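Local coordinates for protein SsfX3 (Streptomyces sp. SF2575, PDB 3SKV) that probably transfers a salicylyl group onto a tetracycline intermediate during antibiotic biosynthesis, using a GDSL/SGNH hydrolase-type domain joined to a jelly-roll domain, at residues Y100-G104 with L135-A139; G55-P59 with F165-E169; A227-H231 with S255-D259; L232-A237 with N269-F273; D92-L96 with G147-K153. The protein carries 1 engineered substitution. All blocks are in the same frame, centred on the assembly; numbering follows the deposited sequence.

Contact 1. Residues Y100-G104 with L135-A139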
# COMPACT_ATOMS: atom_id res chain seq x y z
N TYR A 100 1.74 -19.40 -10.08
CA TYR A 100 2.44 -18.47 -9.22
C TYR A 100 3.45 -19.11 -8.28
O TYR A 100 3.54 -20.34 -8.15
CB TYR A 100 1.37 -17.70 -8.37
CG TYR A 100 0.75 -18.56 -7.27
CD1 TYR A 100 -0.31 -19.41 -7.55
CD2 TYR A 100 1.25 -18.54 -5.97
CE1 TYR A 100 -0.86 -20.22 -6.56
CE2 TYR A 100 0.70 -19.34 -4.97
CZ TYR A 100 -0.35 -20.19 -5.27
OH TYR A 100 -0.90 -20.98 -4.28
N GLU A 101 4.16 -18.24 -7.57
CA GLU A 101 5.11 -18.56 -6.53
C GLU A 101 5.03 -17.40 -5.54
O GLU A 101 5.13 -16.24 -5.96
CB GLU A 101 6.53 -18.74 -7.09
CG GLU A 101 7.47 -19.37 -6.06
CD GLU A 101 8.95 -19.35 -6.37
OE1 GLU A 101 9.37 -18.62 -7.30
OE2 GLU A 101 9.70 -20.05 -5.66
N ALA A 102 4.75 -17.72 -4.26
CA ALA A 102 4.64 -16.71 -3.20
C ALA A 102 5.75 -16.93 -2.18
O ALA A 102 5.85 -18.01 -1.59
CB ALA A 102 3.27 -16.74 -2.55
N VAL A 103 6.62 -15.93 -2.03
CA VAL A 103 7.76 -16.03 -1.11
C VAL A 103 7.55 -15.11 0.09
O VAL A 103 7.45 -13.88 -0.06
CB VAL A 103 9.13 -15.77 -1.80
CG1 VAL A 103 10.27 -16.15 -0.87
CG2 VAL A 103 9.26 -16.53 -3.10
N GLY A 104 7.51 -15.72 1.27
CA GLY A 104 7.37 -15.00 2.52
C GLY A 104 8.71 -14.46 3.00
O GLY A 104 9.75 -14.91 2.51
N LEU A 135 -3.25 -19.05 -0.53
CA LEU A 135 -2.06 -19.36 -1.33
C LEU A 135 -1.11 -20.39 -0.71
O LEU A 135 -0.93 -20.43 0.51
CB LEU A 135 -1.26 -18.07 -1.62
CG LEU A 135 -1.93 -16.96 -2.43
CD1 LEU A 135 -1.04 -15.76 -2.47
CD2 LEU A 135 -2.24 -17.39 -3.84
N LYS A 136 -0.43 -21.16 -1.58
CA LYS A 136 0.62 -22.10 -1.19
C LYS A 136 1.95 -21.32 -1.20
O LYS A 136 2.22 -20.58 -2.14
CB LYS A 136 0.67 -23.29 -2.17
CG LYS A 136 1.15 -24.56 -1.50
CD LYS A 136 2.07 -25.40 -2.38
CE LYS A 136 2.91 -26.39 -1.59
NZ LYS A 136 3.90 -25.72 -0.68
N LEU A 137 2.75 -21.46 -0.15
CA LEU A 137 4.03 -20.73 -0.04
C LEU A 137 5.23 -21.48 -0.55
O LEU A 137 5.28 -22.71 -0.45
CB LEU A 137 4.31 -20.31 1.42
CG LEU A 137 3.41 -19.25 2.03
CD1 LEU A 137 4.05 -18.68 3.27
CD2 LEU A 137 3.12 -18.13 1.05
N ASP A 138 6.24 -20.72 -1.04
CA ASP A 138 7.56 -21.16 -1.52
C ASP A 138 7.50 -22.39 -2.44
O ASP A 138 8.23 -23.38 -2.26
CB ASP A 138 8.54 -21.37 -0.34
CG ASP A 138 8.59 -20.21 0.65
OD1 ASP A 138 8.73 -19.04 0.20
OD2 ASP A 138 8.52 -20.46 1.87
N ALA A 139 6.59 -22.33 -3.42
CA ALA A 139 6.37 -23.42 -4.36
C ALA A 139 5.80 -22.90 -5.66
O ALA A 139 5.07 -21.90 -5.67
CB ALA A 139 5.39 -24.42 -3.74
O HOH W 1 4.08 -20.32 -3.73

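Contact 2. Residues G55-P59 with F165-E169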
# COMPACT_ATOMS: atom_id res chain seq x y z
N GLY A 55 11.17 -16.48 -16.86
CA GLY A 55 9.78 -16.90 -17.06
C GLY A 55 8.80 -16.42 -16.02
O GLY A 55 7.59 -16.63 -16.14
N TRP A 56 9.31 -15.75 -14.97
CA TRP A 56 8.46 -15.26 -13.89
C TRP A 56 8.42 -13.75 -13.90
O TRP A 56 9.42 -13.08 -14.16
CB TRP A 56 8.95 -15.78 -12.52
CG TRP A 56 8.87 -17.27 -12.43
CD1 TRP A 56 9.78 -18.17 -12.90
CD2 TRP A 56 7.75 -18.03 -11.97
NE1 TRP A 56 9.33 -19.46 -12.70
CE2 TRP A 56 8.07 -19.40 -12.16
CE3 TRP A 56 6.53 -17.70 -11.38
CZ2 TRP A 56 7.22 -20.43 -11.76
CZ3 TRP A 56 5.68 -18.72 -11.00
CH2 TRP A 56 6.03 -20.07 -11.19
N LEU A 57 7.25 -13.21 -13.61
CA LEU A 57 7.02 -11.79 -13.59
C LEU A 57 6.76 -11.35 -12.16
O LEU A 57 5.80 -11.79 -11.55
CB LEU A 57 5.85 -11.44 -14.56
CG LEU A 57 5.64 -9.97 -14.99
CD1 LEU A 57 4.86 -9.20 -13.95
CD2 LEU A 57 6.97 -9.28 -15.32
N ALA A 58 7.64 -10.54 -11.60
CA ALA A 58 7.52 -10.01 -10.25
C ALA A 58 7.15 -8.51 -10.24
O ALA A 58 7.93 -7.68 -10.72
CB ALA A 58 8.82 -10.20 -9.49
N PRO A 59 5.98 -8.12 -9.71
CA PRO A 59 5.67 -6.68 -9.62
C PRO A 59 6.49 -6.10 -8.45
O PRO A 59 6.66 -6.78 -7.42
CB PRO A 59 4.16 -6.65 -9.32
CG PRO A 59 3.69 -8.07 -9.35
CD PRO A 59 4.90 -8.93 -9.12
N PHE A 165 5.12 -11.93 -4.63
CA PHE A 165 4.27 -12.77 -5.49
C PHE A 165 4.74 -12.68 -6.93
O PHE A 165 4.84 -11.58 -7.46
CB PHE A 165 2.81 -12.31 -5.37
CG PHE A 165 1.79 -13.16 -6.11
CD1 PHE A 165 1.16 -14.22 -5.47
CD2 PHE A 165 1.42 -12.84 -7.42
CE1 PHE A 165 0.20 -14.98 -6.14
CE2 PHE A 165 0.47 -13.61 -8.09
CZ PHE A 165 -0.15 -14.66 -7.44
N ARG A 166 5.05 -13.82 -7.57
CA ARG A 166 5.52 -13.87 -8.97
C ARG A 166 4.52 -14.67 -9.79
O ARG A 166 3.88 -15.57 -9.24
CB ARG A 166 6.94 -14.51 -9.08
CG ARG A 166 7.88 -14.04 -7.99
CD ARG A 166 9.35 -14.17 -8.29
NE ARG A 166 10.14 -13.84 -7.09
CZ ARG A 166 10.73 -14.73 -6.31
NH1 ARG A 166 10.64 -16.03 -6.57
NH2 ARG A 166 11.43 -14.33 -5.25
N LEU A 167 4.35 -14.37 -11.08
CA LEU A 167 3.42 -15.11 -11.96
C LEU A 167 4.21 -15.66 -13.12
O LEU A 167 5.10 -14.99 -13.64
CB LEU A 167 2.34 -14.24 -12.63
CG LEU A 167 1.47 -13.27 -11.89
CD1 LEU A 167 2.24 -11.95 -11.55
CD2 LEU A 167 0.25 -12.93 -12.78
N ALA A 168 3.73 -16.76 -13.66
CA ALA A 168 4.31 -17.36 -14.86
C ALA A 168 3.26 -17.47 -15.98
O ALA A 168 3.62 -17.43 -17.16
CB ALA A 168 4.89 -18.72 -14.53
N GLU A 169 1.97 -17.56 -15.62
CA GLU A 169 0.89 -17.75 -16.60
C GLU A 169 -0.48 -17.43 -16.04
O GLU A 169 -0.72 -17.60 -14.84
CB GLU A 169 0.89 -19.23 -17.03
CG GLU A 169 0.14 -19.57 -18.32
CD GLU A 169 -0.10 -21.05 -18.55
OE1 GLU A 169 0.29 -21.88 -17.69
OE2 GLU A 169 -0.71 -21.38 -19.59

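Contact 3. Residues A227-H231 with S255-D259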
# COMPACT_ATOMS: atom_id res chain seq x y z
N ALA A 227 8.12 0.96 9.43
CA ALA A 227 9.04 1.96 10.01
C ALA A 227 10.27 2.35 9.17
O ALA A 227 10.44 3.54 8.86
CB ALA A 227 9.44 1.59 11.42
N ASP A 228 11.08 1.36 8.76
CA ASP A 228 12.30 1.58 7.97
C ASP A 228 12.13 2.43 6.71
O ASP A 228 12.99 3.28 6.46
CB ASP A 228 13.02 0.25 7.66
CG ASP A 228 13.52 -0.48 8.90
OD1 ASP A 228 13.48 0.13 10.01
OD2 ASP A 228 13.94 -1.66 8.78
N GLY A 229 11.03 2.23 5.97
CA GLY A 229 10.77 2.98 4.75
C GLY A 229 10.14 4.34 4.93
O GLY A 229 9.96 5.05 3.94
N SER A 230 9.83 4.74 6.17
CA SER A 230 9.15 6.00 6.50
C SER A 230 10.04 7.05 7.20
O SER A 230 9.55 7.81 8.03
CB SER A 230 7.91 5.70 7.34
OG SER A 230 7.29 4.52 6.89
N HIS A 231 11.33 7.13 6.81
CA HIS A 231 12.34 8.04 7.37
C HIS A 231 12.58 9.28 6.46
O HIS A 231 13.60 9.98 6.61
CB HIS A 231 13.66 7.29 7.61
CG HIS A 231 13.67 6.49 8.87
ND1 HIS A 231 12.73 5.51 9.12
CD2 HIS A 231 14.55 6.52 9.90
CE1 HIS A 231 13.04 4.99 10.29
NE2 HIS A 231 14.13 5.56 10.80
N SER A 255 8.25 6.58 13.18
CA SER A 255 9.32 5.73 12.64
C SER A 255 10.71 6.31 12.98
O SER A 255 11.62 5.54 13.33
CB SER A 255 9.16 5.58 11.12
OG SER A 255 7.82 5.26 10.78
N ASN A 256 10.87 7.65 12.92
CA ASN A 256 12.13 8.32 13.28
C ASN A 256 12.30 8.29 14.79
O ASN A 256 13.42 8.06 15.26
CB ASN A 256 12.18 9.76 12.74
CG ASN A 256 12.54 9.84 11.28
OD1 ASN A 256 11.70 10.11 10.43
ND2 ASN A 256 13.80 9.61 10.97
N PHE A 257 11.20 8.50 15.55
CA PHE A 257 11.18 8.46 17.02
C PHE A 257 11.64 7.08 17.52
O PHE A 257 12.40 7.00 18.48
CB PHE A 257 9.78 8.83 17.58
CG PHE A 257 9.57 8.47 19.04
CD1 PHE A 257 10.08 9.28 20.06
CD2 PHE A 257 8.95 7.28 19.40
CE1 PHE A 257 9.95 8.91 21.41
CE2 PHE A 257 8.81 6.91 20.75
CZ PHE A 257 9.31 7.73 21.74
N MET A 258 11.17 6.00 16.86
CA MET A 258 11.47 4.60 17.17
C MET A 258 12.98 4.28 17.18
O MET A 258 13.39 3.31 17.83
CB MET A 258 10.75 3.67 16.18
CG MET A 258 9.25 3.60 16.39
SD MET A 258 8.40 2.73 15.06
CE MET A 258 9.12 1.08 15.22
N ASP A 259 13.79 5.11 16.47
CA ASP A 259 15.25 4.97 16.38
C ASP A 259 15.96 5.94 17.29
O ASP A 259 17.18 5.89 17.41
CB ASP A 259 15.74 5.14 14.93
CG ASP A 259 15.54 3.92 14.05
OD1 ASP A 259 15.88 2.80 14.51
OD2 ASP A 259 15.07 4.08 12.91
O HOH W 2 9.02 9.09 10.33
O HOH W 3 13.20 11.95 8.45

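Contact 4. Residues L232-A237 with N269-F273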
# COMPACT_ATOMS: atom_id res chain seq x y z
N LEU A 232 11.65 9.55 5.53
CA LEU A 232 11.78 10.68 4.60
C LEU A 232 13.01 10.63 3.73
O LEU A 232 13.57 11.68 3.40
CB LEU A 232 11.63 12.06 5.27
CG LEU A 232 10.33 12.34 6.02
CD1 LEU A 232 10.50 13.56 6.92
CD2 LEU A 232 9.13 12.50 5.04
N GLN A 233 13.42 9.40 3.34
CA GLN A 233 14.54 9.11 2.44
C GLN A 233 14.32 9.88 1.14
O GLN A 233 13.28 9.71 0.49
CB GLN A 233 14.60 7.61 2.10
CG GLN A 233 14.99 6.72 3.26
CD GLN A 233 13.83 6.15 4.03
OE1 GLN A 233 12.80 6.80 4.26
NE2 GLN A 233 13.97 4.90 4.44
N PRO A 234 15.27 10.73 0.74
CA PRO A 234 15.08 11.50 -0.52
C PRO A 234 14.80 10.64 -1.77
O PRO A 234 14.14 11.12 -2.68
CB PRO A 234 16.38 12.31 -0.65
CG PRO A 234 16.97 12.32 0.71
CD PRO A 234 16.56 11.06 1.39
N MET A 235 15.28 9.39 -1.81
CA MET A 235 15.00 8.48 -2.92
C MET A 235 13.46 8.20 -3.08
O MET A 235 12.96 8.04 -4.22
CB MET A 235 15.80 7.17 -2.81
CG MET A 235 17.27 7.31 -3.15
SD MET A 235 17.68 7.94 -4.81
CE MET A 235 16.97 6.53 -5.89
N PHE A 236 12.72 8.15 -1.95
CA PHE A 236 11.27 7.94 -1.98
C PHE A 236 10.54 9.16 -2.51
O PHE A 236 9.52 9.00 -3.20
CB PHE A 236 10.71 7.49 -0.61
CG PHE A 236 11.03 6.04 -0.32
CD1 PHE A 236 10.62 5.03 -1.19
CD2 PHE A 236 11.77 5.69 0.80
CE1 PHE A 236 10.97 3.70 -0.96
CE2 PHE A 236 12.11 4.35 1.04
CZ PHE A 236 11.70 3.37 0.16
N ALA A 237 11.02 10.37 -2.15
CA ALA A 237 10.49 11.65 -2.63
C ALA A 237 10.67 11.74 -4.15
O ALA A 237 9.77 12.19 -4.86
CB ALA A 237 11.20 12.80 -1.95
N ASN A 269 14.24 17.76 6.45
CA ASN A 269 14.00 16.58 5.63
C ASN A 269 12.60 16.57 5.06
O ASN A 269 12.43 16.17 3.90
CB ASN A 269 14.31 15.29 6.39
CG ASN A 269 15.78 15.07 6.74
OD1 ASN A 269 16.10 14.33 7.68
ND2 ASN A 269 16.71 15.67 6.02
N LEU A 270 11.60 17.04 5.84
CA LEU A 270 10.20 17.10 5.42
C LEU A 270 9.98 18.20 4.37
O LEU A 270 9.34 17.96 3.33
CB LEU A 270 9.29 17.27 6.64
CG LEU A 270 7.77 17.21 6.42
CD1 LEU A 270 7.34 16.05 5.48
CD2 LEU A 270 7.03 17.18 7.75
N VAL A 271 10.54 19.40 4.62
CA VAL A 271 10.49 20.52 3.67
C VAL A 271 11.13 20.05 2.34
O VAL A 271 10.47 20.11 1.29
CB VAL A 271 11.17 21.78 4.24
CG1 VAL A 271 11.56 22.76 3.13
CG2 VAL A 271 10.29 22.46 5.29
N GLY A 272 12.34 19.49 2.42
CA GLY A 272 13.06 18.95 1.28
C GLY A 272 12.27 17.91 0.53
O GLY A 272 12.17 17.97 -0.70
N PHE A 273 11.63 16.99 1.27
CA PHE A 273 10.78 15.93 0.73
C PHE A 273 9.65 16.45 -0.17
O PHE A 273 9.49 15.98 -1.30
CB PHE A 273 10.23 15.06 1.86
CG PHE A 273 9.83 13.65 1.47
CD1 PHE A 273 10.75 12.60 1.54
CD2 PHE A 273 8.52 13.35 1.14
CE1 PHE A 273 10.37 11.28 1.23
CE2 PHE A 273 8.14 12.04 0.82
CZ PHE A 273 9.07 11.02 0.85
O HOH W 4 13.97 14.32 2.70

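Contact 5. Residues D92-L96 with G147-K153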
# COMPACT_ATOMS: atom_id res chain seq x y z
N ASP A 92 -14.66 -12.52 -20.47
CA ASP A 92 -15.96 -13.14 -20.36
C ASP A 92 -15.83 -14.57 -19.76
O ASP A 92 -16.83 -15.24 -19.57
CB ASP A 92 -16.70 -13.12 -21.70
CG ASP A 92 -16.12 -13.93 -22.85
OD1 ASP A 92 -15.01 -14.48 -22.71
OD2 ASP A 92 -16.75 -13.93 -23.94
N SER A 93 -14.61 -15.03 -19.53
CA SER A 93 -14.29 -16.36 -19.03
C SER A 93 -14.98 -16.66 -17.66
O SER A 93 -14.91 -15.84 -16.75
CB SER A 93 -12.77 -16.52 -18.91
OG SER A 93 -12.35 -17.80 -18.45
N PRO A 94 -15.68 -17.80 -17.51
CA PRO A 94 -16.31 -18.11 -16.22
C PRO A 94 -15.29 -18.59 -15.17
O PRO A 94 -15.65 -18.79 -14.00
CB PRO A 94 -17.34 -19.19 -16.58
CG PRO A 94 -16.70 -19.92 -17.71
CD PRO A 94 -15.90 -18.90 -18.49
N TRP A 95 -14.02 -18.79 -15.58
CA TRP A 95 -12.96 -19.24 -14.67
C TRP A 95 -11.60 -18.63 -15.00
O TRP A 95 -11.37 -18.15 -16.11
CB TRP A 95 -12.87 -20.78 -14.61
CG TRP A 95 -12.49 -21.45 -15.90
CD1 TRP A 95 -13.33 -21.88 -16.87
CD2 TRP A 95 -11.16 -21.74 -16.36
NE1 TRP A 95 -12.61 -22.44 -17.91
CE2 TRP A 95 -11.28 -22.36 -17.62
CE3 TRP A 95 -9.87 -21.52 -15.83
CZ2 TRP A 95 -10.17 -22.80 -18.35
CZ3 TRP A 95 -8.77 -21.96 -16.55
CH2 TRP A 95 -8.92 -22.58 -17.79
N LEU A 96 -10.68 -18.67 -14.04
CA LEU A 96 -9.32 -18.24 -14.25
C LEU A 96 -8.35 -19.07 -13.47
O LEU A 96 -8.66 -19.57 -12.38
CB LEU A 96 -9.07 -16.71 -14.08
CG LEU A 96 -9.00 -16.05 -12.70
CD1 LEU A 96 -7.71 -16.40 -11.92
CD2 LEU A 96 -8.98 -14.57 -12.87
N GLY A 147 -16.22 -20.69 -11.31
CA GLY A 147 -17.51 -20.13 -10.93
C GLY A 147 -17.56 -18.64 -10.77
O GLY A 147 -18.09 -18.15 -9.78
N LEU A 148 -16.98 -17.91 -11.73
CA LEU A 148 -17.04 -16.46 -11.80
C LEU A 148 -18.24 -16.16 -12.69
O LEU A 148 -18.60 -17.02 -13.50
CB LEU A 148 -15.76 -15.85 -12.43
CG LEU A 148 -14.48 -15.92 -11.62
CD1 LEU A 148 -13.33 -15.34 -12.39
CD2 LEU A 148 -14.63 -15.19 -10.30
N PRO A 149 -18.86 -14.95 -12.60
CA PRO A 149 -19.99 -14.65 -13.49
C PRO A 149 -19.66 -14.79 -14.97
O PRO A 149 -18.53 -14.53 -15.38
CB PRO A 149 -20.32 -13.18 -13.16
CG PRO A 149 -19.76 -12.97 -11.80
CD PRO A 149 -18.56 -13.81 -11.71
N ALA A 150 -20.64 -15.21 -15.76
CA ALA A 150 -20.47 -15.31 -17.21
C ALA A 150 -20.62 -13.90 -17.78
O ALA A 150 -21.21 -13.02 -17.13
CB ALA A 150 -21.53 -16.24 -17.78
N GLY A 151 -20.08 -13.68 -18.96
CA GLY A 151 -20.19 -12.38 -19.60
C GLY A 151 -19.02 -11.48 -19.30
O GLY A 151 -18.24 -11.76 -18.38
N ASP A 152 -18.88 -10.41 -20.10
CA ASP A 152 -17.80 -9.44 -19.94
C ASP A 152 -17.85 -8.79 -18.56
O ASP A 152 -18.92 -8.41 -18.07
CB ASP A 152 -17.80 -8.39 -21.06
CG ASP A 152 -16.49 -7.59 -21.16
OD1 ASP A 152 -15.39 -8.22 -21.01
OD2 ASP A 152 -16.55 -6.37 -21.44
N LYS A 153 -16.68 -8.70 -17.92
CA LYS A 153 -16.54 -8.15 -16.57
C LYS A 153 -15.10 -7.74 -16.31
O LYS A 153 -14.18 -8.30 -16.91
CB LYS A 153 -16.98 -9.21 -15.52
CG LYS A 153 -16.04 -10.40 -15.43
CD LYS A 153 -16.75 -11.69 -15.11
CE LYS A 153 -15.87 -12.86 -15.42
NZ LYS A 153 -16.34 -13.58 -16.64
O HOH W 5 -19.15 -16.01 -20.18

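Contact 1. Residues Y100-G104 with L135-A139
L135 lays its CD2 methyl over one face of the Y100 ring, 4.0 Å from the ring centroid and displaced toward the rim, where CZ and CE2 are its closest ring atoms. Y100 holds CG between its own backbone N and carbonyl carbon (chi1 73°), which swings the ring along the strand's flank and carries the hydroxyl to the backbone of the other segment. There K136 N, lying in the plane of the ring, donates to Y100 OH at 2.7 Å in a nearly straight bond. The K136 side chain crosses the ring at about a right angle: its CB touches the hydroxyl before the chain turns away.

These contacts belong to the N-terminal jelly-roll domain, where the connection from strand 128-134 to strand 141-145 curls beside strand 96-103; the F165 ring of strand 164-172 meets the Y100 ring, their planes nearly parallel. Further along, A102 CB meets L137 CD2 at 3.9 Å, and D138 N donates to A102 O at 2.8 Å. The D138 carboxylate bends back across V103, with OD1 3.4 Å from V103 CG1. E101 runs extended past A139, its CG 3.5 Å from A139 O, to put its carboxylate in a salt bridge with R166. Water 1 accepts from A102 N at 2.7 Å and donates to K136 O and A139 O, joining three backbone groups that do not bond directly.

Contact 2. Residues G55-P59 with F165-E169
L57 and L167 form an antiparallel hydrogen-bonded pair, a single beta bridge by which strand 56-60, one arm of the hairpin with strand 49-53, joins strand 164-172 of the jelly-roll domain. The two strand segments run at 142° to one another, consistent with so short a pairing.

Both backbone groups of L57 are used here: its N donates to L167 O at 2.8 Å, and its O accepts from L167 N at 3.0 Å. Each donor is tilted out of the plane of the carbonyl it meets, the second more than the first. Both acceptors also receive a CA-H...O contact, L167 O from W56 CA at 3.4 Å and L57 O from R166 CA at 3.3 Å, so each carbonyl is approached by two groups of the facing strand. On either side of the bridge the backbone turns to other partners: A58 bonds to Q51 in the hairpin, R166 to E101, and A168 to R99. P59 has no N-H to offer, and it sets its ring carbon CD 3.1 Å from F165 O.

The R166 side chain, extended from CG to NE, passes A58 CB with its CD on the way to E101, the partner of its guanidinium group. W56 keeps CG anti to its carbonyl carbon (chi1 -63°), which brings the indole alongside R166 and A168. A168 CB sits over the six-membered ring of W56, 3.6 Å from its centroid and only 9° off the ring normal.

Contact 3. Residues A227-H231 with S255-D259
The imidazole of H231 has the N256 side-chain amide over one face and D259 OD2 and, by a weaker bond, A227 O at its edge. CG of N256 lies over the face, and ND2 reaches past the rim to 3.4 Å from H231 CD2; the amide and ring planes are 54° apart, so the groups slide past one another without stacking flat. At the edge NE2 of H231 donates to D259 OD2 at 2.7 Å; the oxygen lies 12° out of the ring plane and is met nearly along its C-O axis. ND1 makes a weak bond to A227 O at 3.0 Å within its own segment. The NE2 bond, with this slight help at ND1, holds the ring's orientation.

A227 O also takes the backbone N of S230, and it rests 3.3 Å from S255 CB. The S255 hydroxyl, with OG anti to its carbonyl carbon (chi1 -48°), reaches S230 CB at 3.5 Å. Beyond it, M258 curls its CE methyl onto A227 CB at 3.8 Å. Water 2 donates to S230 O and to N256 OD1, linking the two segments through the other end of the amide.

S230 OG bonds to D193 O, while S255 and M258 pack on S194; D193 and S194 belong to the Gly-Asp-Ser signature, which suggests that this loop and helix 254-257 border the active-site region of the SGNH hydrolase fold.

Contact 4. Residues L232-A237 with N269-F273
F273 projects from helix 266-278 into the hollow between L232 and A237, filling the seam where this helix packs against the start of helix 234-242 in the alpha/beta domain of GDSL/SGNH type. Its ring is gripped on opposite faces, each time by a methyl displaced toward the rim. A237 CB presses on one face, 3.6 Å from the centroid, and L232 CD2 covers the other at 3.9 Å; both are CH-pi contacts. Holding CG anti to the backbone N (chi1 -156°), F273 reaches away from its own helix and slips between the two.

L232 is the bump that answers from the other segment. While CD2 lies on the phenyl ring, its second branch, CD1, rests on the helix backbone at N269 and L270, where it touches L270 CB at 3.9 Å. The far rim of F273 is shaped by the first turn of helix 234-242: CE1 lies 3.4 Å from Q233 O, the carbonyl at the N-cap position that also accepts F236 N, and CZ touches F236 CB. Underneath, L232 reaches V252 and F273 reaches L250, both on strand 247-252 of the parallel sheet, and Y191 brings a further ring to F273.

Along the edge of the phenyl ring, near its plane, water 4 donates to L232 O at 2.8 Å and to N269 O at 2.7 Å.

Contact 5. Residues D92-L96 with G147-K153
K153 and S93 join two loops at one end of the N-terminal jelly-roll domain, in a contact that rests mainly on backbone carbonyls gathered round a lysine. K153 places CG between its backbone N and carbonyl carbon (chi1 69°), and its bent chain curls back inside the turn. NZ then donates to P149 O at 2.7 Å, nearly along the carbonyl bond, and to G151 O at 3.2 Å, both within its own loop. From the other loop S93 O accepts the same ammonium at 2.7 Å, with NZ well above the carbonyl plane. The ammonium is thus ringed by peptide oxygens of both loops, which probably helps to hold them together.

At one flank L148 N donates to P94 O at 2.8 Å, and L148 CB packs on that oxygen at 3.3 Å. At the other, G151 O takes a CA-H...O contact from D92 CA at 3.3 Å, and water 5 accepts from G151 N while donating to D92 O. The hydroxyl of S93 turns away from the partner loop to W95 O and E173 N, and the D92 carboxylate bonds to T177 N.

Among the neighbouring strands, L148 rests on V125 of strand 120-125, L96 on V155 and L157 of strand 153-158, and D152 forms a salt bridge with R90 of strand 86-91, while L96 pairs its backbone with V145 of strand 141-145.

In the fold
From the N terminus, contact 2 opens first, at 55-59, and closes only at 165-169, tying a hairpin strand to strand 164-172. Inside that loop contact 5 runs from 92-96 to 147-153, with contact 1, from 100-104 to 135-139, nested within it. Contacts 1 and 2 touch through neighbouring strands of one sheet, whereas contact 5 sits at the domain's end, its centre about 25 Å from that of contact 1. In the GDSL-like domain contacts 3 and 4 cross: contact 3 joins 227-231, in the loop after strand 219-223, to helix 254-257, and contact 4 joins the start of helix 234-242 to helix 266-278. D228 O and Q233 NE2 probably hydrogen-bond between them.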